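Local coordinates for putative oxidoreductase molybdopterin-binding subunit (Sulfolobus tokodaii, PDB 4ZOH), which binds pterin cytosine dinucleotide and probably forms the molybdenum-cofactor subunit of an oxidoreductase related to aldehyde oxidase and xanthine dehydrogenase, at residues S300-L305 against A314-Y319; A423-K428 against Q499-K504; I453-L458 against E463-R468. One frame throughout, in Å; residues are numbered along the deposited sequence.

How the contacts relate
Following the chain from the N terminus, contact 1 comes first: helix 288-304 returns through a loop of eight residues to strand 313-321, in the five-stranded sheet of the first molybdopterin cofactor-binding domain. The other two contacts belong to the second such domain, their centres about 45 Å (contact 2) and 43 Å (contact 3) from that of contact 1. Contact 2 opens at strand 420-427 and closes some seventy residues later on helix 486-512. Contact 3 is nested inside that long loop, joining helix 446-458 to strand 465-468. Contacts 2 and 3 lie about 10 Å apart between centres and touch: both helices pack on one four-stranded sheet, and L458 of contact 3 meets both I425 and L501 of contact 2.

Contact 1: S300-L305 against A314-Y319; sequences STVRML and ADIDAY
The backbone N of L305 is held by two carbonyls of the turn before it, with V302 O at 3.2 Å and, more weakly, T301 O. These bonds fix the turn from which V302 and L305 both face strand 313-321, and across the gap everything is apolar. V302 uses its two methyls on two different residues. Its CG1, turned anti to the backbone N (chi1 -166°), lies 3.9 Å from I316 CB, while CG2 meets A318 CB at 3.7 Å; the V302 and I316 side chains run alongside each other, pointing opposite ways. L305 and I316 instead meet tip to tip, with L305 CD1 3.8 Å from I316 CG1 and 3.9 Å from I316 CD1. A branched isoleucine suits this place because its CB and CG2 serve V302 while the longer arm serves L305; the small A318 leaves room for the valine methyl. With an alanine at I316, the tip of L305 would probably lose its partner on the strand and be freer to turn. W135 of the neighbouring strand flanks V302 and A318, and L279 of strand 272-282 also packs on V302 and I316. I316 and A318 point toward the helix and D317 between them points away, bonding H132: the alternation of a strand covered by a helix, here in the beta-alpha-beta crossover from strand 272-282 through helix 288-304 to strand 313-321.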
loop_
_atom_site.group_PDB
_atom_site.type_symbol
_atom_site.label_atom_id
_atom_site.label_comp_id
_atom_site.label_asym_id
_atom_site.label_seq_id
_atom_site.Cartn_x
_atom_site.Cartn_y
_atom_site.Cartn_z
ATOM N N SER A 300 -5.114 -32.780 24.826
ATOM C CA SER A 300 -3.659 -32.978 24.691
ATOM C C SER A 300 -3.039 -33.145 26.069
ATOM O O SER A 300 -2.236 -34.074 26.261
ATOM C CB SER A 300 -3.051 -31.773 23.970
ATOM O OG SER A 300 -3.478 -31.817 22.643
ATOM N N THR A 301 -3.465 -32.305 27.032
ATOM C CA THR A 301 -2.970 -32.410 28.374
ATOM C C THR A 301 -3.219 -33.822 28.979
ATOM O O THR A 301 -2.261 -34.472 29.469
ATOM C CB THR A 301 -3.654 -31.410 29.262
ATOM O OG1 THR A 301 -3.463 -30.103 28.729
ATOM C CG2 THR A 301 -3.136 -31.496 30.711
ATOM N N VAL A 302 -4.476 -34.307 28.914
ATOM C CA VAL A 302 -4.799 -35.637 29.466
ATOM C C VAL A 302 -4.019 -36.694 28.716
ATOM O O VAL A 302 -3.375 -37.541 29.325
ATOM C CB VAL A 302 -6.318 -36.038 29.461
ATOM C CG1 VAL A 302 -6.536 -37.272 30.378
ATOM C CG2 VAL A 302 -7.179 -34.922 29.999
ATOM N N ARG A 303 -4.037 -36.651 27.400
ATOM C CA ARG A 303 -3.479 -37.769 26.700
ATOM C C ARG A 303 -1.945 -37.899 26.872
ATOM O O ARG A 303 -1.373 -38.925 26.524
ATOM C CB ARG A 303 -3.934 -37.797 25.249
ATOM C CG ARG A 303 -3.239 -36.838 24.293
ATOM C CD ARG A 303 -4.261 -36.481 23.185
ATOM N NE ARG A 303 -4.345 -37.629 22.296
ATOM C CZ ARG A 303 -3.729 -37.758 21.128
ATOM N NH1 ARG A 303 -3.007 -36.754 20.602
ATOM N NH2 ARG A 303 -3.882 -38.891 20.448
ATOM N N MET A 304 -1.284 -36.867 27.392
ATOM C CA MET A 304 0.189 -36.903 27.480
ATOM C C MET A 304 0.675 -37.175 28.894
ATOM O O MET A 304 1.874 -37.369 29.077
ATOM C CB MET A 304 0.876 -35.605 26.948
ATOM C CG MET A 304 0.538 -35.310 25.498
ATOM S SD MET A 304 1.037 -36.538 24.305
ATOM C CE MET A 304 2.796 -36.375 24.575
ATOM N N LEU A 305 -0.228 -37.116 29.874
ATOM C CA LEU A 305 0.012 -37.585 31.266
ATOM C C LEU A 305 0.800 -38.900 31.453
ATOM O O LEU A 305 1.511 -39.009 32.404
ATOM C CB LEU A 305 -1.311 -37.752 32.009
ATOM C CG LEU A 305 -1.948 -36.470 32.537
ATOM C CD1 LEU A 305 -3.312 -36.735 33.175
ATOM C CD2 LEU A 305 -1.054 -35.775 33.523
ATOM N N ALA A 314 -4.472 -45.897 34.138
ATOM C CA ALA A 314 -4.836 -44.564 34.662
ATOM C C ALA A 314 -6.323 -44.269 34.477
ATOM O O ALA A 314 -6.950 -44.755 33.555
ATOM C CB ALA A 314 -4.003 -43.478 33.951
ATOM N N ASP A 315 -6.825 -43.374 35.274
ATOM C CA ASP A 315 -8.210 -43.039 35.255
ATOM C C ASP A 315 -8.288 -41.547 35.595
ATOM O O ASP A 315 -8.165 -41.214 36.752
ATOM C CB ASP A 315 -8.965 -43.905 36.315
ATOM C CG ASP A 315 -10.514 -43.633 36.356
ATOM O OD1 ASP A 315 -10.981 -42.559 35.892
ATOM O OD2 ASP A 315 -11.274 -44.501 36.863
ATOM N N ILE A 316 -8.501 -40.666 34.594
ATOM C CA ILE A 316 -8.487 -39.179 34.821
ATOM C C ILE A 316 -9.803 -38.558 34.417
ATOM O O ILE A 316 -10.289 -38.746 33.325
ATOM C CB ILE A 316 -7.350 -38.459 34.008
ATOM C CG1 ILE A 316 -5.978 -39.119 34.354
ATOM C CG2 ILE A 316 -7.340 -36.941 34.297
ATOM C CD1 ILE A 316 -5.430 -38.742 35.717
ATOM N N ASP A 317 -10.361 -37.798 35.317
ATOM C CA ASP A 317 -11.659 -37.239 35.095
ATOM C C ASP A 317 -11.363 -35.815 34.593
ATOM O O ASP A 317 -10.894 -34.971 35.374
ATOM C CB ASP A 317 -12.478 -37.259 36.422
ATOM C CG ASP A 317 -13.966 -36.788 36.232
ATOM O OD1 ASP A 317 -14.523 -37.006 35.154
ATOM O OD2 ASP A 317 -14.573 -36.232 37.183
ATOM N N ALA A 318 -11.558 -35.583 33.278
ATOM C CA ALA A 318 -11.261 -34.228 32.641
ATOM C C ALA A 318 -12.449 -33.251 32.502
ATOM O O ALA A 318 -13.442 -33.567 31.849
ATOM C CB ALA A 318 -10.566 -34.408 31.284
ATOM N N TYR A 319 -12.323 -32.088 33.109
ATOM C CA TYR A 319 -13.226 -30.955 32.929
ATOM C C TYR A 319 -12.607 -29.749 32.171
ATOM O O TYR A 319 -11.470 -29.343 32.473
ATOM C CB TYR A 319 -13.643 -30.403 34.285
ATOM C CG TYR A 319 -14.532 -31.311 35.072
ATOM C CD1 TYR A 319 -13.957 -32.346 35.871
ATOM C CD2 TYR A 319 -15.947 -31.164 35.050
ATOM C CE1 TYR A 319 -14.748 -33.202 36.603
ATOM C CE2 TYR A 319 -16.768 -32.025 35.814
ATOM C CZ TYR A 319 -16.151 -33.033 36.569
ATOM O OH TYR A 319 -16.840 -33.899 37.333
#

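Contact 2: A423-K428 against Q499-K504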
loop_
_atom_site.group_PDB
_atom_site.type_symbol
_atom_site.label_atom_id
_atom_site.label_comp_id
_atom_site.label_asym_id
_atom_site.label_seq_id
_atom_site.Cartn_x
_atom_site.Cartn_y
_atom_site.Cartn_z
ATOM N N ALA A 423 2.168 -26.581 -1.420
ATOM C CA ALA A 423 3.343 -25.858 -1.883
ATOM C C ALA A 423 3.130 -25.654 -3.365
ATOM O O ALA A 423 2.691 -26.626 -4.058
ATOM C CB ALA A 423 4.645 -26.672 -1.613
ATOM N N ARG A 424 3.469 -24.451 -3.850
ATOM C CA ARG A 424 3.457 -24.180 -5.280
ATOM C C ARG A 424 4.898 -23.837 -5.690
ATOM O O ARG A 424 5.523 -23.082 -4.981
ATOM C CB ARG A 424 2.472 -23.002 -5.576
ATOM C CG ARG A 424 2.706 -22.241 -6.864
ATOM C CD ARG A 424 1.704 -21.122 -7.107
ATOM N NE ARG A 424 2.041 -20.447 -8.381
ATOM C CZ ARG A 424 2.222 -19.141 -8.567
ATOM N NH1 ARG A 424 2.043 -18.259 -7.594
ATOM N NH2 ARG A 424 2.533 -18.714 -9.769
ATOM N N ILE A 425 5.408 -24.361 -6.826
ATOM C CA ILE A 425 6.686 -23.885 -7.334
ATOM C C ILE A 425 6.503 -23.479 -8.787
ATOM O O ILE A 425 5.887 -24.189 -9.553
ATOM C CB ILE A 425 7.867 -24.915 -7.091
ATOM C CG1 ILE A 425 9.221 -24.284 -7.304
ATOM C CG2 ILE A 425 7.739 -26.126 -8.018
ATOM C CD1 ILE A 425 10.384 -25.144 -6.728
ATOM N N SER A 426 7.096 -22.370 -9.193
ATOM C CA SER A 426 6.818 -21.878 -10.528
ATOM C C SER A 426 8.057 -21.351 -11.217
ATOM O O SER A 426 8.858 -20.653 -10.585
ATOM C CB SER A 426 5.795 -20.751 -10.349
ATOM O OG SER A 426 5.526 -20.137 -11.557
ATOM N N VAL A 427 8.187 -21.541 -12.518
ATOM C CA VAL A 427 9.391 -21.041 -13.202
ATOM C C VAL A 427 9.030 -20.126 -14.333
ATOM O O VAL A 427 8.220 -20.498 -15.208
ATOM C CB VAL A 427 10.270 -22.214 -13.755
ATOM C CG1 VAL A 427 11.549 -21.686 -14.417
ATOM C CG2 VAL A 427 10.555 -23.223 -12.624
ATOM N N LYS A 428 9.622 -18.924 -14.351
ATOM C CA LYS A 428 9.216 -17.918 -15.359
ATOM C C LYS A 428 10.076 -18.197 -16.650
ATOM O O LYS A 428 11.065 -18.943 -16.605
ATOM C CB LYS A 428 9.459 -16.507 -14.848
ATOM C CG LYS A 428 8.708 -16.152 -13.550
ATOM C CD LYS A 428 8.609 -14.653 -13.284
ATOM C CE LYS A 428 7.505 -14.363 -12.206
ATOM N NZ LYS A 428 6.153 -14.736 -12.743
ATOM N N GLN A 499 9.998 -31.980 -6.547
ATOM C CA GLN A 499 10.208 -33.262 -7.258
ATOM C C GLN A 499 9.396 -33.251 -8.578
ATOM O O GLN A 499 9.975 -33.513 -9.654
ATOM C CB GLN A 499 9.873 -34.484 -6.347
ATOM C CG GLN A 499 10.193 -35.872 -7.000
ATOM C CD GLN A 499 11.664 -35.979 -7.484
ATOM O OE1 GLN A 499 12.605 -35.668 -6.734
ATOM N NE2 GLN A 499 11.854 -36.347 -8.749
ATOM N N LYS A 500 8.105 -32.853 -8.504
ATOM C CA LYS A 500 7.247 -32.702 -9.706
ATOM C C LYS A 500 7.910 -31.791 -10.726
ATOM O O LYS A 500 7.926 -32.115 -11.918
ATOM C CB LYS A 500 5.861 -32.130 -9.390
ATOM C CG LYS A 500 4.893 -33.066 -8.685
ATOM C CD LYS A 500 3.486 -32.824 -9.244
ATOM C CE LYS A 500 2.391 -33.233 -8.272
ATOM N NZ LYS A 500 2.037 -32.074 -7.411
ATOM N N LEU A 501 8.466 -30.668 -10.252
ATOM C CA LEU A 501 9.171 -29.748 -11.134
ATOM C C LEU A 501 10.376 -30.424 -11.806
ATOM O O LEU A 501 10.579 -30.257 -12.994
ATOM C CB LEU A 501 9.598 -28.417 -10.441
ATOM C CG LEU A 501 10.446 -27.544 -11.373
ATOM C CD1 LEU A 501 9.711 -27.124 -12.663
ATOM C CD2 LEU A 501 11.016 -26.350 -10.643
ATOM N N LYS A 502 11.166 -31.148 -11.027
ATOM C CA LYS A 502 12.369 -31.815 -11.547
ATOM C C LYS A 502 11.980 -32.883 -12.605
ATOM O O LYS A 502 12.562 -32.925 -13.696
ATOM C CB LYS A 502 13.120 -32.458 -10.379
ATOM C CG LYS A 502 14.516 -32.992 -10.714
ATOM C CD LYS A 502 14.986 -33.942 -9.635
ATOM C CE LYS A 502 16.282 -34.622 -10.044
ATOM N NZ LYS A 502 16.555 -35.778 -9.147
ATOM N N ASP A 503 10.990 -33.711 -12.264
ATOM C CA ASP A 503 10.421 -34.682 -13.195
ATOM C C ASP A 503 9.966 -34.056 -14.488
ATOM O O ASP A 503 10.155 -34.651 -15.571
ATOM C CB ASP A 503 9.235 -35.453 -12.588
ATOM C CG ASP A 503 9.635 -36.292 -11.410
ATOM O OD1 ASP A 503 8.730 -36.675 -10.606
ATOM O OD2 ASP A 503 10.867 -36.535 -11.266
ATOM N N LYS A 504 9.377 -32.860 -14.390
ATOM C CA LYS A 504 8.912 -32.158 -15.596
ATOM C C LYS A 504 10.073 -31.612 -16.394
ATOM O O LYS A 504 10.047 -31.647 -17.634
ATOM C CB LYS A 504 7.894 -31.075 -15.256
ATOM C CG LYS A 504 6.876 -30.773 -16.358
ATOM C CD LYS A 504 5.528 -30.375 -15.741
ATOM C CE LYS A 504 5.708 -29.302 -14.654
ATOM N NZ LYS A 504 5.127 -29.652 -13.332
#
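In the alpha/beta layer of the second molybdopterin cofactor-binding domain, helix 486-512 packs on a four-stranded mixed sheet, and L501 is the helix residue that meets I425 and V427 of strand 420-427. I425 and V427 are two apart along the strand, so both face the helix, while S426 between them faces away and bonds D553. Beta-branched residues suit the strand: each offers a methyl close to the backbone, forming a low apolar surface on which a longer leucine can rest. L501 lies nearly perpendicular to both side chains. L501 CB lies 3.8 Å from I425 CG2, and L501 CG, anti to the backbone N (chi1 175°), carries the two leucine methyls onward over the strand. L458 of helix 446-458 packs against both I425 and L501, and L552 touches V427 and L501, so the leucine sits buried among hydrocarbon. Just past the end of the strand, K428 NZ hydrogen-bonds the carbonyl oxygens of T472 and E476 of the second subunit. At the leucine tip, L501 CD2 bridges two strand residues, lying 3.7 Å from V427 CG2 and 4.1 Å from I425 CD1.

Contact 3: I453-L458 against E463-R468; sequences IAADVL and EKIEVR
I465 packs on A454, A455 and L458 where helix 446-458 lies against strand 465-468, the second half of the beta-alpha-beta unit that begins with strand 433-437. The strand comes back alongside its parallel partner 433-437, so it runs roughly against the helix: the short axes pass 9.6 Å apart with 142° between their N-to-C directions.

The side chain of I465 forks at CB, which is directed at the helix. One branch, I465 CG2, anti to the backbone N, ends as a methyl 4.1 Å from A454 CB. The other starts with I465 CG1 and comes against the neighbouring alanine, where it lies 4.0 Å from A455 N and 4.1 Å from A455 CB. A methylene can come this near to the helix backbone probably because A455 has nothing larger than a methyl to hold it off. From CG1 the chain bends again (chi2 -57°) and CD1 goes on toward the next turn, where it meets L458. Each heavy atom beyond CB therefore has its own helix residue, and the residue types fit that division: two alanines give a shallow seat for the fork, while a longer leucine, one turn on from A454, reaches out to the tip.

The side chains that meet across the contact are all apolar and buried; L435 of the adjoining strand also touches I465, and S498 of helix 486-512 touches A454. The following residue, E466, is charged and serves another purpose, pairing with K432 and with K178 of the second subunit. At the tip, the L458 and I465 side chains meet at a slant, and L458 CD1 stands 4.1 Å from I465 CD1.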
loop_
_atom_site.group_PDB
_atom_site.type_symbol
_atom_site.label_atom_id
_atom_site.label_comp_id
_atom_site.label_asym_id
_atom_site.label_seq_id
_atom_site.Cartn_x
_atom_site.Cartn_y
_atom_site.Cartn_z
ATOM N N ILE A 453 15.564 -27.375 1.329
ATOM C CA ILE A 453 14.856 -28.533 0.726
ATOM C C ILE A 453 14.741 -28.429 -0.803
ATOM O O ILE A 453 15.160 -29.351 -1.515
ATOM C CB ILE A 453 13.494 -28.812 1.389
ATOM C CG1 ILE A 453 13.704 -29.270 2.829
ATOM C CG2 ILE A 453 12.680 -29.859 0.633
ATOM C CD1 ILE A 453 12.420 -29.146 3.690
ATOM N N ALA A 454 14.205 -27.316 -1.316
ATOM C CA ALA A 454 13.951 -27.219 -2.734
ATOM C C ALA A 454 15.282 -27.165 -3.514
ATOM O O ALA A 454 15.366 -27.706 -4.594
ATOM C CB ALA A 454 13.078 -26.007 -3.094
ATOM N N ALA A 455 16.288 -26.481 -2.977
ATOM C CA ALA A 455 17.575 -26.408 -3.647
ATOM C C ALA A 455 18.264 -27.817 -3.728
ATOM O O ALA A 455 18.822 -28.149 -4.764
ATOM C CB ALA A 455 18.474 -25.361 -2.990
ATOM N N ASP A 456 18.180 -28.628 -2.673
ATOM C CA ASP A 456 18.666 -30.026 -2.719
ATOM C C ASP A 456 17.978 -30.839 -3.796
ATOM O O ASP A 456 18.675 -31.460 -4.601
ATOM C CB ASP A 456 18.586 -30.734 -1.350
ATOM C CG ASP A 456 19.713 -30.297 -0.384
ATOM O OD1 ASP A 456 20.511 -29.384 -0.689
ATOM O OD2 ASP A 456 19.833 -30.875 0.704
ATOM N N VAL A 457 16.633 -30.782 -3.851
ATOM C CA VAL A 457 15.875 -31.497 -4.883
ATOM C C VAL A 457 16.251 -31.041 -6.310
ATOM O O VAL A 457 16.469 -31.853 -7.202
ATOM C CB VAL A 457 14.337 -31.412 -4.663
ATOM C CG1 VAL A 457 13.583 -32.094 -5.777
ATOM C CG2 VAL A 457 13.932 -32.006 -3.340
ATOM N N LEU A 458 16.312 -29.747 -6.537
ATOM C CA LEU A 458 16.611 -29.231 -7.894
ATOM C C LEU A 458 18.113 -29.212 -8.224
ATOM O O LEU A 458 18.480 -29.093 -9.406
ATOM C CB LEU A 458 15.964 -27.814 -8.123
ATOM C CG LEU A 458 14.433 -27.910 -7.876
ATOM C CD1 LEU A 458 13.788 -26.518 -7.651
ATOM C CD2 LEU A 458 13.804 -28.663 -9.020
ATOM N N GLU A 463 20.263 -19.542 -3.316
ATOM C CA GLU A 463 19.846 -18.174 -3.671
ATOM C C GLU A 463 18.943 -18.182 -4.899
ATOM O O GLU A 463 18.374 -17.163 -5.229
ATOM C CB GLU A 463 21.006 -17.165 -3.913
ATOM C CG GLU A 463 22.296 -17.375 -3.152
ATOM C CD GLU A 463 23.153 -18.482 -3.767
ATOM O OE1 GLU A 463 23.656 -18.306 -4.912
ATOM O OE2 GLU A 463 23.294 -19.524 -3.111
ATOM N N LYS A 464 18.832 -19.313 -5.593
ATOM C CA LYS A 464 17.931 -19.402 -6.739
ATOM C C LYS A 464 16.431 -19.561 -6.347
ATOM O O LYS A 464 15.560 -19.493 -7.226
ATOM C CB LYS A 464 18.330 -20.543 -7.672
ATOM C CG LYS A 464 19.608 -20.289 -8.500
ATOM C CD LYS A 464 19.681 -18.903 -9.148
ATOM C CE LYS A 464 20.614 -18.904 -10.345
ATOM N NZ LYS A 464 20.448 -17.577 -10.984
ATOM N N ILE A 465 16.180 -19.834 -5.070
ATOM C CA ILE A 465 14.872 -20.250 -4.611
ATOM C C ILE A 465 14.343 -19.132 -3.692
ATOM O O ILE A 465 14.669 -19.084 -2.506
ATOM C CB ILE A 465 14.885 -21.572 -3.779
ATOM C CG1 ILE A 465 15.705 -22.763 -4.437
ATOM C CG2 ILE A 465 13.457 -21.959 -3.335
ATOM C CD1 ILE A 465 15.255 -23.155 -5.848
ATOM N N GLU A 466 13.571 -18.226 -4.265
ATOM C CA GLU A 466 12.806 -17.276 -3.498
ATOM C C GLU A 466 11.621 -18.025 -2.814
ATOM O O GLU A 466 10.945 -18.809 -3.456
ATOM C CB GLU A 466 12.236 -16.181 -4.405
ATOM C CG GLU A 466 11.592 -15.059 -3.519
ATOM C CD GLU A 466 10.784 -13.969 -4.254
ATOM O OE1 GLU A 466 10.609 -13.979 -5.514
ATOM O OE2 GLU A 466 10.325 -13.045 -3.524
ATOM N N VAL A 467 11.396 -17.768 -1.532
ATOM C CA VAL A 467 10.324 -18.417 -0.834
ATOM C C VAL A 467 9.320 -17.361 -0.352
ATOM O O VAL A 467 9.718 -16.386 0.350
ATOM C CB VAL A 467 10.848 -19.209 0.375
ATOM C CG1 VAL A 467 9.701 -19.961 1.090
ATOM C CG2 VAL A 467 11.913 -20.213 -0.090
ATOM N N ARG A 468 8.035 -17.564 -0.722
ATOM C CA ARG A 468 6.928 -16.627 -0.403
ATOM C C ARG A 468 5.810 -17.354 0.324
ATOM O O ARG A 468 5.706 -18.576 0.229
ATOM C CB ARG A 468 6.416 -16.025 -1.722
ATOM C CG ARG A 468 7.453 -15.125 -2.393
ATOM C CD ARG A 468 7.460 -13.757 -1.718
ATOM N NE ARG A 468 6.214 -13.050 -2.074
ATOM C CZ ARG A 468 5.230 -12.690 -1.241
ATOM N NH1 ARG A 468 5.325 -12.981 0.041
ATOM N NH2 ARG A 468 4.113 -12.094 -1.730
#